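Local structure of probable acetyltransferase (Agrobacterium tumefaciens, 2GE3) at residues 87-92 against 120-125; 142-147 against 162-167. The protein probably transfers the acetyl group of acetyl coenzyme A to an acceptor, most likely an amine, as expected of a GNAT-family acetyltransferase. All coordinates share one frame; numbering follows the deposited sequence.

Interaction 1 (87-92 against 120-125); sequences GTLGMG and HRIELS. With ACO (acetyl coenzyme *a), chain E.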
loop_
_atom_site.group_PDB
_atom_site.type_symbol
_atom_site.label_atom_id
_atom_site.label_comp_id
_atom_site.label_asym_id
_atom_site.label_seq_id
_atom_site.Cartn_x
_atom_site.Cartn_y
_atom_site.Cartn_z
ATOM N N GLY A 87 0.740 9.737 -4.852
ATOM C CA GLY A 87 0.364 8.838 -5.956
ATOM C C GLY A 87 1.352 7.653 -6.031
ATOM O O GLY A 87 2.491 7.816 -5.623
ATOM N N THR A 88 0.896 6.477 -6.490
ATOM C CA THR A 88 1.725 5.293 -6.696
ATOM C C THR A 88 1.976 5.108 -8.181
ATOM O O THR A 88 1.035 5.087 -8.964
ATOM C CB THR A 88 1.047 4.057 -6.186
ATOM O OG1 THR A 88 0.752 4.266 -4.836
ATOM C CG2 THR A 88 1.978 2.770 -6.266
ATOM N N LEU A 89 3.232 5.022 -8.548
ATOM C CA LEU A 89 3.642 4.833 -9.934
ATOM C C LEU A 89 3.750 3.327 -10.357
ATOM O O LEU A 89 4.215 2.515 -9.590
ATOM C CB LEU A 89 4.956 5.608 -10.222
ATOM C CG LEU A 89 5.454 5.712 -11.710
ATOM C CD1 LEU A 89 6.094 7.023 -11.932
ATOM C CD2 LEU A 89 6.424 4.634 -11.935
ATOM N N GLY A 90 3.219 2.962 -11.541
ATOM C CA GLY A 90 3.591 1.688 -12.220
ATOM C C GLY A 90 3.891 1.936 -13.711
ATOM O O GLY A 90 3.465 2.918 -14.288
HETATM N N MSE A 91 4.673 1.068 -14.317
HETATM C CA MSE A 91 5.051 1.229 -15.693
HETATM C C MSE A 91 5.644 -0.047 -16.218
HETATM O O MSE A 91 6.127 -0.880 -15.429
HETATM C CB MSE A 91 6.098 2.302 -15.825
HETATM C CG MSE A 91 7.354 1.940 -15.130
HETATM SE SE MSE A 91 8.589 3.561 -15.394
HETATM C CE MSE A 91 8.276 3.917 -17.433
ATOM N N GLY A 92 5.647 -0.151 -17.546
ATOM C CA GLY A 92 6.107 -1.360 -18.220
ATOM C C GLY A 92 6.334 -1.054 -19.674
ATOM O O GLY A 92 5.691 -0.166 -20.264
ATOM N N HIS A 120 2.049 15.938 -4.315
ATOM C CA HIS A 120 3.303 16.299 -3.623
ATOM C C HIS A 120 4.352 15.151 -3.714
ATOM O O HIS A 120 5.597 15.368 -3.902
ATOM C CB HIS A 120 2.948 16.701 -2.126
ATOM C CG HIS A 120 4.132 16.926 -1.239
ATOM N ND1 HIS A 120 4.879 18.087 -1.259
ATOM C CD2 HIS A 120 4.676 16.143 -0.277
ATOM C CE1 HIS A 120 5.822 18.014 -0.346
ATOM N NE2 HIS A 120 5.712 16.851 0.277
ATOM N N ARG A 121 3.821 13.942 -3.549
ATOM C CA ARG A 121 4.624 12.732 -3.333
ATOM C C ARG A 121 4.255 11.594 -4.286
ATOM O O ARG A 121 3.084 11.278 -4.441
ATOM C CB ARG A 121 4.602 12.329 -1.862
ATOM C CG ARG A 121 5.359 11.022 -1.526
ATOM C CD ARG A 121 5.091 10.740 -0.061
ATOM N NE ARG A 121 5.407 9.328 0.103
ATOM C CZ ARG A 121 6.658 8.867 0.268
ATOM N NH1 ARG A 121 7.717 9.707 0.396
ATOM N NH2 ARG A 121 6.848 7.566 0.300
ATOM N N ILE A 122 5.253 11.148 -5.054
ATOM C CA ILE A 122 5.171 9.977 -5.900
ATOM C C ILE A 122 6.020 8.796 -5.323
ATOM O O ILE A 122 7.179 8.933 -5.068
ATOM C CB ILE A 122 5.511 10.205 -7.371
ATOM C CG1 ILE A 122 4.847 11.440 -7.936
ATOM C CG2 ILE A 122 5.142 8.911 -8.194
ATOM C CD1 ILE A 122 3.272 11.518 -7.725
ATOM N N GLU A 123 5.379 7.645 -5.109
ATOM C CA GLU A 123 6.048 6.520 -4.498
ATOM C C GLU A 123 5.898 5.276 -5.359
ATOM O O GLU A 123 5.045 5.232 -6.232
ATOM C CB GLU A 123 5.576 6.321 -3.028
ATOM C CG GLU A 123 4.276 5.634 -2.885
ATOM C CD GLU A 123 3.644 5.664 -1.391
ATOM O OE1 GLU A 123 2.941 4.656 -1.146
ATOM O OE2 GLU A 123 3.858 6.589 -0.508
ATOM N N LEU A 124 6.834 4.348 -5.183
ATOM C CA LEU A 124 6.963 3.119 -5.972
ATOM C C LEU A 124 7.671 2.070 -5.157
ATOM O O LEU A 124 8.387 2.353 -4.161
ATOM C CB LEU A 124 7.644 3.375 -7.344
ATOM C CG LEU A 124 9.062 3.868 -7.500
ATOM C CD1 LEU A 124 10.146 2.740 -7.105
ATOM C CD2 LEU A 124 9.249 4.400 -8.899
ATOM N N SER A 125 7.401 0.834 -5.514
ATOM C CA SER A 125 8.113 -0.329 -4.981
ATOM C C SER A 125 8.763 -1.064 -6.136
ATOM O O SER A 125 8.121 -1.221 -7.143
ATOM C CB SER A 125 7.096 -1.249 -4.340
ATOM O OG SER A 125 6.893 -0.681 -3.022
HETATM N N1A ACO E . 21.744 -2.757 -14.768
HETATM C C2A ACO E . 22.026 -1.488 -14.470
HETATM N N3A ACO E . 21.584 -0.484 -15.247
HETATM C C4A ACO E . 20.869 -0.737 -16.372
HETATM C C5A ACO E . 20.514 -2.077 -16.738
HETATM C C6A ACO E . 21.008 -3.131 -15.859
HETATM N N6A ACO E . 20.648 -4.436 -16.200
HETATM N N7A ACO E . 19.831 -2.039 -17.951
HETATM C C8A ACO E . 19.691 -0.763 -18.315
HETATM N N9A ACO E . 20.340 -0.006 -17.391
HETATM C C1B ACO E . 20.379 1.434 -17.417
HETATM C C2B ACO E . 20.577 2.078 -18.779
HETATM O O2B ACO E . 22.003 2.262 -18.917
HETATM C C3B ACO E . 19.772 3.353 -18.489
HETATM O O3B ACO E . 20.529 4.174 -17.586
HETATM P P3B ACO E . 21.624 5.323 -18.003
HETATM O O7A ACO E . 22.869 4.726 -18.649
HETATM O O8A ACO E . 21.910 5.791 -16.574
HETATM O O9A ACO E . 20.942 6.128 -19.060
HETATM C C4B ACO E . 18.572 2.922 -17.644
HETATM O O4B ACO E . 19.052 1.789 -16.933
HETATM C C5B ACO E . 17.378 2.471 -18.532
HETATM O O5B ACO E . 16.755 3.635 -19.055
HETATM P P1A ACO E . 15.639 3.636 -20.125
HETATM O O1A ACO E . 15.024 4.973 -19.955
HETATM O O2A ACO E . 16.448 3.174 -21.318
HETATM O O3A ACO E . 14.675 2.468 -19.539
HETATM P P2A ACO E . 13.576 1.604 -20.242
HETATM O O4A ACO E . 12.978 2.128 -21.509
HETATM O O5A ACO E . 14.201 0.237 -20.307
HETATM O O6A ACO E . 12.391 1.639 -19.099
HETATM C CBP ACO E . 11.679 -0.014 -17.444
HETATM C CCP ACO E . 12.687 1.094 -17.796
HETATM C CDP ACO E . 12.169 -0.666 -16.108
HETATM C CEP ACO E . 10.263 0.541 -17.301
HETATM C CAP ACO E . 11.523 -1.095 -18.589
HETATM O OAP ACO E . 12.810 -1.628 -18.782
HETATM C C9P ACO E . 10.600 -2.263 -18.385
HETATM O O9P ACO E . 9.421 -2.177 -18.727
HETATM N N8P ACO E . 11.090 -3.400 -17.850
HETATM C C7P ACO E . 10.148 -4.503 -17.546
HETATM C C6P ACO E . 9.039 -4.126 -16.587
HETATM C C5P ACO E . 9.406 -3.367 -15.335
HETATM O O5P ACO E . 10.439 -3.577 -14.705
HETATM N N4P ACO E . 8.496 -2.483 -14.904
HETATM C C3P ACO E . 8.847 -1.471 -13.929
HETATM C C2P ACO E . 9.109 -2.133 -12.598
HETATM S S1P ACO E . 7.595 -2.787 -11.937
HETATM C C ACO E . 8.376 -2.343 -10.528
HETATM O O ACO E . 9.212 -1.483 -10.602
HETATM C CH3 ACO E . 7.872 -3.003 -9.269
HETATM O O HOH W 1 5.339 0.790 -7.689
#

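Interaction 2 (142-147 against 162-167); sequences FAHEGR and LNMAII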
loop_
_atom_site.group_PDB
_atom_site.type_symbol
_atom_site.label_atom_id
_atom_site.label_comp_id
_atom_site.label_asym_id
_atom_site.label_seq_id
_atom_site.Cartn_x
_atom_site.Cartn_y
_atom_site.Cartn_z
ATOM N N PHE A 142 14.331 9.601 -8.196
ATOM C CA PHE A 142 13.720 8.942 -7.025
ATOM C C PHE A 142 14.803 8.697 -5.963
ATOM O O PHE A 142 15.906 8.431 -6.303
ATOM C CB PHE A 142 13.031 7.641 -7.373
ATOM C CG PHE A 142 11.704 7.851 -8.009
ATOM C CD1 PHE A 142 11.610 8.228 -9.361
ATOM C CD2 PHE A 142 10.531 7.648 -7.278
ATOM C CE1 PHE A 142 10.367 8.397 -9.965
ATOM C CE2 PHE A 142 9.265 7.841 -7.876
ATOM C CZ PHE A 142 9.169 8.184 -9.224
ATOM N N ALA A 143 14.468 8.900 -4.698
ATOM C CA ALA A 143 15.284 8.594 -3.566
ATOM C C ALA A 143 14.897 7.209 -3.013
ATOM O O ALA A 143 13.679 6.843 -2.911
ATOM C CB ALA A 143 15.084 9.704 -2.469
ATOM N N HIS A 144 15.912 6.468 -2.566
ATOM C CA HIS A 144 15.650 5.295 -1.804
ATOM C C HIS A 144 15.109 5.625 -0.439
ATOM O O HIS A 144 15.660 6.484 0.280
ATOM C CB HIS A 144 16.980 4.457 -1.666
ATOM C CG HIS A 144 17.408 3.817 -2.964
ATOM N ND1 HIS A 144 16.865 2.642 -3.414
ATOM C CD2 HIS A 144 18.294 4.206 -3.913
ATOM C CE1 HIS A 144 17.435 2.290 -4.551
ATOM N NE2 HIS A 144 18.274 3.250 -4.900
ATOM N N GLU A 145 14.120 4.844 -0.015
ATOM C CA GLU A 145 13.446 5.098 1.253
ATOM C C GLU A 145 13.477 3.920 2.168
ATOM O O GLU A 145 13.086 4.100 3.286
ATOM C CB GLU A 145 11.978 5.489 1.085
ATOM C CG GLU A 145 11.861 6.913 0.562
ATOM C CD GLU A 145 10.458 7.479 0.786
ATOM O OE1 GLU A 145 10.349 8.698 1.055
ATOM O OE2 GLU A 145 9.466 6.675 0.687
ATOM N N GLY A 146 13.917 2.757 1.674
ATOM C CA GLY A 146 14.165 1.605 2.465
ATOM C C GLY A 146 13.929 0.296 1.753
ATOM O O GLY A 146 13.468 0.297 0.635
ATOM N N ARG A 147 14.208 -0.838 2.428
ATOM C CA ARG A 147 14.306 -2.146 1.766
ATOM C C ARG A 147 13.317 -3.015 2.530
ATOM O O ARG A 147 13.341 -3.065 3.739
ATOM C CB ARG A 147 15.732 -2.613 1.932
ATOM C CG ARG A 147 16.017 -3.998 1.579
ATOM C CD ARG A 147 17.512 -4.166 1.611
ATOM N NE ARG A 147 18.034 -4.859 0.435
ATOM C CZ ARG A 147 18.825 -4.263 -0.472
ATOM N NH1 ARG A 147 19.224 -3.003 -0.317
ATOM N NH2 ARG A 147 19.227 -4.919 -1.531
ATOM N N LEU A 162 12.425 -2.732 -2.820
ATOM C CA LEU A 162 12.954 -1.425 -2.415
ATOM C C LEU A 162 11.892 -0.429 -2.580
ATOM O O LEU A 162 11.231 -0.357 -3.643
ATOM C CB LEU A 162 14.121 -0.983 -3.307
ATOM C CG LEU A 162 15.307 -1.972 -3.385
ATOM C CD1 LEU A 162 16.482 -1.436 -4.225
ATOM C CD2 LEU A 162 15.807 -2.479 -2.002
ATOM N N ASN A 163 11.747 0.389 -1.562
ATOM C CA ASN A 163 10.790 1.522 -1.651
ATOM C C ASN A 163 11.498 2.761 -2.014
ATOM O O ASN A 163 12.531 3.037 -1.459
ATOM C CB ASN A 163 10.114 1.770 -0.295
ATOM C CG ASN A 163 9.228 0.630 0.061
ATOM O OD1 ASN A 163 8.392 0.326 -0.726
ATOM N ND2 ASN A 163 9.492 -0.082 1.169
HETATM N N MSE A 164 10.914 3.540 -2.889
HETATM C CA MSE A 164 11.590 4.730 -3.384
HETATM C C MSE A 164 10.489 5.764 -3.517
HETATM O O MSE A 164 9.339 5.395 -3.645
HETATM C CB MSE A 164 12.248 4.449 -4.730
HETATM C CG MSE A 164 13.304 3.222 -4.673
HETATM SE SE MSE A 164 14.144 3.234 -6.473
HETATM C CE MSE A 164 15.328 4.890 -6.212
ATOM N N ALA A 165 10.853 7.037 -3.491
ATOM C CA ALA A 165 9.900 8.111 -3.632
ATOM C C ALA A 165 10.535 9.406 -4.194
ATOM O O ALA A 165 11.762 9.665 -4.049
ATOM C CB ALA A 165 9.183 8.370 -2.317
ATOM N N ILE A 166 9.697 10.205 -4.830
ATOM C CA ILE A 166 10.095 11.554 -5.242
ATOM C C ILE A 166 9.161 12.569 -4.637
ATOM O O ILE A 166 7.974 12.314 -4.512
ATOM C CB ILE A 166 10.183 11.665 -6.824
ATOM C CG1 ILE A 166 11.125 12.776 -7.288
ATOM C CG2 ILE A 166 8.768 11.684 -7.451
ATOM C CD1 ILE A 166 11.571 12.584 -8.847
ATOM N N ILE A 167 9.693 13.723 -4.223
ATOM C CA ILE A 167 8.859 14.792 -3.654
ATOM C C ILE A 167 9.015 16.013 -4.571
ATOM O O ILE A 167 10.156 16.395 -4.906
ATOM C CB ILE A 167 9.119 15.103 -2.147
ATOM C CG1 ILE A 167 8.422 14.085 -1.235
ATOM C CG2 ILE A 167 8.599 16.534 -1.717
ATOM C CD1 ILE A 167 9.332 13.579 -0.383
#

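Interaction 1 (87-92 against 120-125)
Gly87 N donates to Arg121 O at 2.8 Å. Glu123 N donates back to Gly87 O (2.9 Å). Ile122 CA adds a CA-H...O contact, 3.5 Å from Gly87 O. Leu89 N donates to Glu123 O (2.9 Å). These are the bonds of two parallel strands. They close the beta-alpha-beta unit built from strand 86-93, helix 102-117 and strand 121-127. Beyond Leu89 the strands splay apart, as in the GNAT fold, and a water bridges them where the next direct bond would fall. It donates to Leu89 O (2.8 Å) and accepts from Ser125 N (3.0 Å). Further along, Met91 O takes a weak hydrogen bond from N4P of the acetyl coenzyme A. On the face toward helix 102-117, Leu89 CB rests on Ile122 CG2 at 3.9 Å. Leu89 holds CG anti to the backbone N (chi1 -171°), which brings its CD2 methyl alongside CD2 of Leu124. On the other face, Arg121 meets Glu123 OE2 side-on with NE and NH2, the oxygen lying in the guanidinium plane. NH2 also has Glu145 as a salt-bridge partner, and Glu123 OE1 pairs with Arg83.

Interaction 2 (142-147 against 162-167)
Met164 bends at its last torsion (chi3 74°), and this turns its CE methyl over the ring of His144. The imidazole is placed by a chi1 of -70°, which sets CG beside the backbone N and leaves the two side chains running alongside each other. Met164 CE then sits over the middle of the ring, 3.6 Å from the His144 centroid, in a CH-pi contact. Residue 164 is selenomethionine, and its SE lies obliquely to the same ring. Leu162 CD1 comes to the ring edge at His144 CE1. His144 NE2 is hydrogen-bonded to Glu138 of helix 131-140. The other Leu162 methyl, CD2, lies over the guanidinium face of Arg147, 3.8 Å from CZ. At the far end the Phe142 ring receives Ile166 over one face, with Ile166 CB 4.1 Å from the Phe142 centroid. Ala165 N lies at the edge of the Phe142 ring, near its plane, and Phe142 CB touches Met164 CE. On the opposite face of the sheet, the Glu145 carboxylate passes over the methyl of Ala165, with Glu145 OE2 3.5 Å from Ala165 CB. Glu145 OE1 forms a salt bridge with Arg149 of the second subunit.

The backbones pair through Ala143 N to Ala165 O (2.9 Å) and the return bond from Ala165 N to Ala143 O. Then Asn163 O accepts from Glu145 N (2.8 Å) and, weakly, from Gly146 N. Gly146 O receives Asn163 N at 2.8 Å. At the phi of 149° taken by Gly146, a CB would be jammed against the carbonyl O of Glu145; glycine has none. Glu145 and Gly146 thus both face Asn163, a classic beta bulge in the antiparallel hairpin that ends this GNAT fold.

In the fold
The centres of the two interactions lie about 10 Å apart in one mixed sheet. Interaction 1 closes before interaction 2 opens, and helix 131-140 comes between them. Strand 121-127 pairs with strand 86-93 on one side and strand 158-167 on the other. Strand 143-153 follows at the sheet's outer edge within the chain. Direct links join the contacts: Arg121 NH2 to Glu145 OE2 is a 2.8 Å salt bridge, and Ser125 is hydrogen-bonded to Asn163. Interaction 1 reaches the acetyl coenzyme A where its strands part. Both contacts touch the second subunit, interaction 2 with more residues (seven against two), so the cofactor site and the dimer contact share one continuous sheet.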